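Local coordinates for EcmrR transcriptional regulator (Escherichia coli, PDB 6WL5), which probably senses a range of drugs through its C-terminal domain and activates transcription in response, as a multidrug-sensing member of the MerR family, at residues Pro93-Val98 against Gln153-Lys158; Met2-Ala7 against Val100-Pro105. All blocks are in the same frame, centred on the assembly; numbering follows the deposited sequence. Where two conformers were deposited one is given.

Interaction 1 (Pro93-Val98 against Gln153-Lys158); sequences PAITAV and QFPVEK. With EDO (1,2-ethanediol), chain K.
V98 and F154 form an antiparallel hydrogen-bonded pair: F154 N gives V98 O a nearly straight bond of 2.8 Å (172° at the hydrogen), and V98 N returns a more bent one to F154 O at 3.0 Å. Next along, A97 and P155 are a non-hydrogen-bonded pair with CA atoms 4.3 Å apart, so the proline, which has no N-H, costs the pairing nothing. Its CA instead meets T96 O, which also accepts a hydrogen bond from V156 N at 2.9 Å.

Packing is tight on the face of V98 and F154. With V98 CG1 set between its own N and carbonyl carbon (chi1 62°), that methyl lies 3.8 Å from F154 CB and also touches V156 CG1. W119 and V120 of helix 109-123 pack on V98, while L116 and M117 pack on F154. On the face of A97 and P155, I95 CD1 rests 3.7 Å from P155 CG, and I11 lies against I95 and A97.

The side at T96 N and V156 O is looser and wet. One water accepts a hydrogen bond from T96 N and donates to V156 O, and an ethanediol, probably from the crystallisation liquor, hydrogen-bonds V156 O and K158 N. The short segments run at 111° to each other, a strongly twisted antiparallel pairing within the antiparallel sheet of a GyrI-like small-molecule-binding domain.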
ATOM      1  N   PRO A  93       1.192  -0.858  12.409  1.00 26.43           N
ATOM      2  CA  PRO A  93       1.816   0.078  13.350  1.00 24.84           C
ATOM      3  C   PRO A  93       2.232   1.388  12.697  1.00 21.67           C
ATOM      4  O   PRO A  93       2.364   1.505  11.478  1.00 23.04           O
ATOM      5  CB  PRO A  93       3.035  -0.699  13.877  1.00 26.76           C
ATOM      6  CG  PRO A  93       3.404  -1.603  12.710  1.00 28.43           C
ATOM      7  CD  PRO A  93       2.053  -2.026  12.132  1.00 26.04           C
ATOM      8  N   ALA A  94       2.409   2.391  13.556  1.00 23.81           N
ATOM      9  CA  ALA A  94       2.944   3.682  13.143  1.00 22.89           C
ATOM     10  C   ALA A  94       4.372   3.542  12.636  1.00 22.99           C
ATOM     11  O   ALA A  94       5.163   2.736  13.142  1.00 26.23           O
ATOM     12  CB  ALA A  94       2.971   4.636  14.342  1.00 25.70           C
ATOM     13  N   ILE A  95       4.723   4.378  11.655  1.00 21.38           N
ATOM     14  CA  ILE A  95       6.059   4.379  11.071  1.00 21.07           C
ATOM     15  C   ILE A  95       6.449   5.808  10.735  1.00 18.32           C
ATOM     16  O   ILE A  95       5.611   6.706  10.626  1.00 20.11           O
ATOM     17  CB  ILE A  95       6.179   3.556   9.766  1.00 21.65           C
ATOM     18  CG1 ILE A  95       5.155   4.051   8.709  1.00 22.67           C
ATOM     19  CG2 ILE A  95       6.034   2.086  10.061  1.00 22.38           C
ATOM     20  CD1 ILE A  95       5.341   3.389   7.372  1.00 20.49           C
ATOM     21  N   THR A  96       7.750   6.016  10.591  1.00 20.11           N
ATOM     22  CA  THR A  96       8.278   7.193   9.943  1.00 19.04           C
ATOM     23  C   THR A  96       8.616   6.752   8.527  1.00 19.35           C
ATOM     24  O   THR A  96       9.291   5.740   8.340  1.00 20.43           O
ATOM     25  CB  THR A  96       9.524   7.713  10.635  1.00 21.59           C
ATOM     26  OG1 THR A  96       9.244   8.053  12.001  1.00 26.29           O
ATOM     27  CG2 THR A  96      10.046   8.954   9.922  1.00 25.47           C
ATOM     28  N   ALA A  97       8.130   7.482   7.529  1.00 18.25           N
ATOM     29  CA  ALA A  97       8.314   7.049   6.152  1.00 17.42           C
ATOM     30  C   ALA A  97       8.864   8.169   5.297  1.00 14.88           C
ATOM     31  O   ALA A  97       8.451   9.334   5.439  1.00 17.78           O
ATOM     32  CB  ALA A  97       6.981   6.589   5.537  1.00 18.06           C
ATOM     33  N   VAL A  98       9.734   7.796   4.355  1.00 16.90           N
ATOM     34  CA  VAL A  98      10.003   8.641   3.205  1.00 16.83           C
ATOM     35  C   VAL A  98       9.092   8.206   2.067  1.00 16.12           C
ATOM     36  O   VAL A  98       8.909   7.000   1.819  1.00 16.58           O
ATOM     37  CB  VAL A  98      11.493   8.639   2.834  1.00 17.22           C
ATOM     38  CG1 VAL A  98      12.025   7.264   2.420  1.00 17.02           C
ATOM     39  CG2 VAL A  98      11.794   9.707   1.788  1.00 17.65           C
ATOM     40  N   GLN A 153       5.575   4.474   0.110  1.00 14.39           N
ATOM     41  CA  GLN A 153       6.012   4.829   1.469  1.00 13.67           C
ATOM     42  C   GLN A 153       7.035   3.811   1.957  1.00 14.46           C
ATOM     43  O   GLN A 153       6.705   2.649   2.169  1.00 15.31           O
ATOM     44  CB  GLN A 153       4.807   4.874   2.422  1.00 16.84           C
ATOM     45  CG  GLN A 153       3.583   5.621   1.835  1.00 15.32           C
ATOM     46  CD  GLN A 153       2.366   5.569   2.733  1.00 16.15           C
ATOM     47  OE1 GLN A 153       2.043   4.525   3.319  1.00 16.77           O
ATOM     48  NE2 GLN A 153       1.625   6.675   2.776  1.00 18.47           N
ATOM     49  N   PHE A 154       8.272   4.261   2.181  1.00 15.88           N
ATOM     50  CA  PHE A 154       9.332   3.415   2.729  1.00 15.30           C
ATOM     51  C   PHE A 154       9.493   3.678   4.222  1.00 15.73           C
ATOM     52  O   PHE A 154       9.904   4.796   4.608  1.00 16.68           O
ATOM     53  CB  PHE A 154      10.656   3.724   2.020  1.00 16.24           C
ATOM     54  CG  PHE A 154      10.891   2.957   0.735  1.00 15.73           C
ATOM     55  CD1 PHE A 154       9.849   2.496  -0.061  1.00 16.64           C
ATOM     56  CD2 PHE A 154      12.174   2.696   0.326  1.00 16.67           C
ATOM     57  CE1 PHE A 154      10.097   1.812  -1.236  1.00 17.16           C
ATOM     58  CE2 PHE A 154      12.423   1.989  -0.835  1.00 16.39           C
ATOM     59  CZ  PHE A 154      11.379   1.546  -1.617  1.00 17.75           C
ATOM     60  N   PRO A 155       9.195   2.712   5.091  1.00 18.46           N
ATOM     61  CA  PRO A 155       9.475   2.889   6.529  1.00 18.37           C
ATOM     62  C   PRO A 155      10.973   2.992   6.752  1.00 17.95           C
ATOM     63  O   PRO A 155      11.727   2.125   6.320  1.00 19.20           O
ATOM     64  CB  PRO A 155       8.887   1.620   7.165  1.00 19.60           C
ATOM     65  CG  PRO A 155       7.946   1.044   6.107  1.00 19.97           C
ATOM     66  CD  PRO A 155       8.626   1.387   4.803  1.00 17.77           C
ATOM     67  N   VAL A 156      11.408   4.063   7.413  1.00 19.84           N
ATOM     68  CA  VAL A 156      12.838   4.298   7.584  1.00 20.53           C
ATOM     69  C   VAL A 156      13.214   4.776   8.979  1.00 22.03           C
ATOM     70  O   VAL A 156      12.384   5.245   9.759  1.00 22.62           O
ATOM     71  CB  VAL A 156      13.388   5.316   6.545  1.00 19.83           C
ATOM     72  CG1 VAL A 156      13.277   4.788   5.132  1.00 21.53           C
ATOM     73  CG2 VAL A 156      12.658   6.638   6.642  1.00 20.56           C
ATOM     74  N   GLU A 157      14.515   4.649   9.262  0.53 21.16           N
ATOM     75  CA  GLU A 157      15.175   5.208  10.432  0.53 22.58           C
ATOM     76  C   GLU A 157      16.494   5.825   9.990  0.53 22.48           C
ATOM     77  O   GLU A 157      17.168   5.305   9.097  0.53 24.65           O
ATOM     78  CB  GLU A 157      15.346   4.093  11.476  0.53 24.24           C
ATOM     79  CG  GLU A 157      13.978   3.561  11.916  0.53 28.92           C
ATOM     80  CD  GLU A 157      14.012   2.464  12.945  0.53 33.30           C
ATOM     81  OE1 GLU A 157      15.089   1.899  13.192  0.53 34.96           O
ATOM     82  OE2 GLU A 157      12.929   2.170  13.502  0.53 35.90           O
ATOM     83  N   LYS A 158      16.841   6.960  10.595  1.00 25.38           N
ATOM     84  CA  LYS A 158      18.083   7.629  10.270  1.00 27.60           C
ATOM     85  C   LYS A 158      19.254   6.822  10.799  1.00 31.01           C
ATOM     86  O   LYS A 158      19.219   6.302  11.920  1.00 36.72           O
ATOM     87  CB  LYS A 158      18.053   9.011  10.937  1.00 28.58           C
ATOM     88  CG  LYS A 158      19.247   9.900  10.679  1.00 32.06           C
ATOM     89  CD  LYS A 158      19.305  10.401   9.227  1.00 29.09           C
ATOM     90  CE  LYS A 158      20.671  11.056   8.953  1.00 30.23           C
ATOM     91  NZ  LYS A 158      20.665  11.774   7.626  1.00 29.26           N
TER
HETATM   92  C1  EDO K 307      13.789   8.565  12.540  1.00 43.75           C
HETATM   93  O1  EDO K 307      15.102   7.985  12.485  1.00 40.52           O
HETATM   94  C2  EDO K 307      12.790   7.750  11.725  1.00 43.59           C
HETATM   95  O2  EDO K 307      12.469   6.497  12.349  1.00 42.15           O
HETATM   96  O   HOH W   1       9.889   4.004  10.849  1.00 25.17           O

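Interaction 2 (Met2-Ala7 against Val100-Pro105); sequences MLYQAA and VIHKGP
Y4 and H102 join the lead-in to strand 7-23 to the end of strand 88-103 in this GyrI-like domain. The two side chains run alongside one another in the same direction, and Y4 OH sits 2.7 Å from H102 ND1 in a hydrogen bond whose proton could belong to either. The rings approach each other by their edges, neither covering the other, with planes 22° apart.

H102 CG stands anti to the backbone N (chi1 179°), which swings the imidazole out to the flank where the tyrosine hydroxyl lies; chi2 (76°) then turns ND1 to Y4 and NE2 to the loop beyond. Bonds at both nitrogens therefore fix its rotation. Further down the tyrosine ring, the edge at Y4 CD1 comes within 3.4 Å of I101 O, and V100 CG2 approaches the same carbon obliquely at 3.9 Å. Y115 meets the Y4 ring, and N111 and A112 of helix 109-123 also touch this side chain. A phenylalanine in place of Y4 would probably keep most of this packing but leave H102 ND1 without its hydroxyl partner and the imidazole less firmly oriented.

On the tyrosine's N-terminal side, M2, its chain bent toward the thioether, comes up to the backbone edge of the strand. M2 SD takes a weak hydrogen bond from K103 N at 3.2 Å and touches K103 CB, while M2 CE lies against I101 O. At the other end V100 CG1 packs 3.9 Å from A6 CA. Between them a single water accepts hydrogen bonds from both Q5 N and I101 N, bridging backbones that do not pair directly here. The histidine's second bond stays within its own segment: H102 NE2 donates to P105 O at 3.0 Å, with the oxygen lying in the imidazole plane.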
ATOM      1  N   MET A   2       8.918  10.977 -14.999  1.00 56.88           N
ATOM      2  CA  MET A   2       8.201  11.691 -13.942  1.00 56.23           C
ATOM      3  C   MET A   2       9.220  12.158 -12.909  1.00 54.45           C
ATOM      4  O   MET A   2      10.242  11.507 -12.715  1.00 57.23           O
ATOM      5  CB  MET A   2       7.176  10.785 -13.270  1.00 57.35           C
ATOM      6  CG  MET A   2       6.018  11.538 -12.589  1.00 58.05           C
ATOM      7  SD  MET A   2       5.375  10.778 -11.076  1.00 54.66           S
ATOM      8  CE  MET A   2       6.209  11.858  -9.889  1.00 57.00           C
ATOM      9  N   LEU A   3       8.934  13.273 -12.240  1.00 49.58           N
ATOM     10  CA  LEU A   3       9.876  13.929 -11.331  1.00 42.23           C
ATOM     11  C   LEU A   3       9.420  13.666  -9.897  1.00 35.50           C
ATOM     12  O   LEU A   3       8.594  14.399  -9.347  1.00 41.35           O
ATOM     13  CB  LEU A   3       9.896  15.420 -11.609  1.00 46.45           C
ATOM     14  CG  LEU A   3      11.049  15.930 -12.468  1.00 49.49           C
ATOM     15  CD1 LEU A   3      12.317  15.984 -11.633  1.00 51.09           C
ATOM     16  CD2 LEU A   3      11.245  15.061 -13.708  1.00 48.10           C
ATOM     17  N   TYR A   4       9.971  12.626  -9.288  1.00 25.95           N
ATOM     18  CA  TYR A   4       9.603  12.273  -7.923  1.00 21.60           C
ATOM     19  C   TYR A   4      10.185  13.285  -6.943  1.00 20.91           C
ATOM     20  O   TYR A   4      11.288  13.809  -7.137  1.00 24.48           O
ATOM     21  CB  TYR A   4      10.138  10.877  -7.590  1.00 19.40           C
ATOM     22  CG  TYR A   4       9.483   9.807  -8.453  1.00 17.84           C
ATOM     23  CD1 TYR A   4       8.156   9.430  -8.259  1.00 17.69           C
ATOM     24  CD2 TYR A   4      10.192   9.166  -9.460  1.00 17.83           C
ATOM     25  CE1 TYR A   4       7.554   8.452  -9.033  1.00 17.49           C
ATOM     26  CE2 TYR A   4       9.602   8.191 -10.245  1.00 17.42           C
ATOM     27  CZ  TYR A   4       8.291   7.835 -10.023  1.00 17.34           C
ATOM     28  OH  TYR A   4       7.720   6.898 -10.835  1.00 18.11           O
ATOM     29  N   GLN A   5       9.461  13.503  -5.842  0.62 18.47           N
ATOM     30  CA  GLN A   5       9.780  14.514  -4.823  0.62 19.26           C
ATOM     31  C   GLN A   5       9.626  13.906  -3.429  0.62 20.11           C
ATOM     32  O   GLN A   5       8.518  13.842  -2.893  0.62 22.40           O
ATOM     33  CB  GLN A   5       8.838  15.707  -5.055  0.62 21.10           C
ATOM     34  CG  GLN A   5       8.835  16.832  -4.037  0.62 23.13           C
ATOM     35  CD  GLN A   5       7.834  17.957  -4.402  0.62 29.91           C
ATOM     36  OE1 GLN A   5       8.188  19.140  -4.408  0.62 32.71           O
ATOM     37  NE2 GLN A   5       6.590  17.583  -4.711  0.62 28.79           N
ATOM     38  N   ALA A   6      10.741  13.497  -2.806  1.00 19.25           N
ATOM     39  CA  ALA A   6      10.664  12.860  -1.504  1.00 17.70           C
ATOM     40  C   ALA A   6      10.063  13.787  -0.451  1.00 17.78           C
ATOM     41  O   ALA A   6      10.393  14.967  -0.387  1.00 17.61           O
ATOM     42  CB  ALA A   6      12.075  12.514  -1.037  1.00 19.30           C
ATOM     43  N   ALA A   7       9.216  13.225   0.415  1.00 18.74           N
ATOM     44  CA  ALA A   7       8.727  13.881   1.623  1.00 18.65           C
ATOM     45  C   ALA A   7       8.918  12.921   2.783  1.00 19.51           C
ATOM     46  O   ALA A   7       9.015  11.723   2.584  1.00 19.99           O
ATOM     47  CB  ALA A   7       7.249  14.206   1.517  1.00 21.18           C
ATOM     48  N   VAL A 100       7.075   9.159  -1.925  1.00 15.45           N
ATOM     49  CA  VAL A 100       6.927   9.893  -3.179  1.00 15.09           C
ATOM     50  C   VAL A 100       5.563   9.578  -3.749  1.00 14.42           C
ATOM     51  O   VAL A 100       5.005   8.518  -3.490  1.00 16.81           O
ATOM     52  CB  VAL A 100       7.995   9.573  -4.242  1.00 15.95           C
ATOM     53  CG1 VAL A 100       9.361   9.993  -3.764  1.00 16.96           C
ATOM     54  CG2 VAL A 100       7.970   8.094  -4.639  1.00 16.53           C
ATOM     55  N   ILE A 101       5.056  10.500  -4.519  1.00 16.40           N
ATOM     56  CA  ILE A 101       3.862  10.265  -5.326  1.00 15.52           C
ATOM     57  C   ILE A 101       4.258   9.800  -6.720  1.00 17.30           C
ATOM     58  O   ILE A 101       5.011  10.484  -7.438  1.00 17.73           O
ATOM     59  CB  ILE A 101       2.996  11.538  -5.404  1.00 18.10           C
ATOM     60  CG1 ILE A 101       2.459  11.903  -4.019  1.00 19.94           C
ATOM     61  CG2 ILE A 101       1.867  11.385  -6.440  1.00 19.87           C
ATOM     62  CD1 ILE A 101       1.283  11.053  -3.551  1.00 27.11           C
ATOM     63  N   HIS A 102       3.705   8.652  -7.119  1.00 14.91           N
ATOM     64  CA  HIS A 102       3.768   8.170  -8.484  1.00 15.53           C
ATOM     65  C   HIS A 102       2.482   8.555  -9.215  1.00 14.08           C
ATOM     66  O   HIS A 102       1.377   8.139  -8.827  1.00 16.07           O
ATOM     67  CB  HIS A 102       3.928   6.661  -8.512  1.00 14.84           C
ATOM     68  CG  HIS A 102       3.967   6.117  -9.890  1.00 17.45           C
ATOM     69  ND1 HIS A 102       5.085   6.231 -10.697  1.00 15.30           N
ATOM     70  CD2 HIS A 102       3.006   5.534 -10.642  1.00 15.92           C
ATOM     71  CE1 HIS A 102       4.797   5.720 -11.886  1.00 16.45           C
ATOM     72  NE2 HIS A 102       3.563   5.251 -11.860  1.00 16.94           N
ATOM     73  N   LYS A 103       2.610   9.436 -10.194  0.78 16.27           N
ATOM     74  CA  LYS A 103       1.504   9.782 -11.069  0.78 16.23           C
ATOM     75  C   LYS A 103       1.497   8.856 -12.276  0.78 17.03           C
ATOM     76  O   LYS A 103       2.547   8.516 -12.822  0.78 20.50           O
ATOM     77  CB  LYS A 103       1.642  11.226 -11.551  0.78 18.42           C
ATOM     78  CG  LYS A 103       1.344  12.272 -10.467  0.78 23.03           C
ATOM     79  CD  LYS A 103      -0.103  12.156  -9.924  0.78 27.30           C
ATOM     80  CE  LYS A 103      -1.120  12.570 -10.966  0.78 32.48           C
ATOM     81  NZ  LYS A 103      -0.902  13.997 -11.330  0.78 35.29           N
ATOM     82  N   GLY A 104       0.306   8.449 -12.692  1.00 16.19           N
ATOM     83  CA  GLY A 104       0.158   7.666 -13.888  1.00 16.92           C
ATOM     84  C   GLY A 104      -0.059   6.184 -13.678  1.00 14.67           C
ATOM     85  O   GLY A 104      -0.298   5.691 -12.567  1.00 15.79           O
ATOM     86  N   PRO A 105      -0.071   5.467 -14.806  1.00 15.58           N
ATOM     87  CA  PRO A 105      -0.361   4.037 -14.796  1.00 15.01           C
ATOM     88  C   PRO A 105       0.691   3.232 -14.056  1.00 13.78           C
ATOM     89  O   PRO A 105       1.791   3.702 -13.748  1.00 15.47           O
ATOM     90  CB  PRO A 105      -0.362   3.661 -16.292  1.00 16.27           C
ATOM     91  CG  PRO A 105      -0.421   4.895 -17.041  1.00 21.21           C
ATOM     92  CD  PRO A 105       0.043   6.012 -16.171  1.00 18.35           C
TER
HETATM   93  O   HOH W   2       6.581  12.661  -5.839  1.00 26.67           O

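Overall arrangement
Interactions 1 and 2 use successive parts of strand 88-103, and their centres lie about 17 Å apart. They meet where V98 CG2 packs 3.5 Å from A7 O and 4.0 Å from A6 CB, so the lead-in to strand 7-23 borders both. Helix 109-123 also spans them, touching V98 and F154 in one and Y4, A6 and H102 in the other. Both approach bound cetyl-trimethyl-ammonium: the side chain of F154 is about 6 Å from a ligand and that of H102 about 8 Å. F154 packs on M117, L127 and P131, and H102 on L109, all four lining a ligand pocket, which makes these contacts second-shell to it.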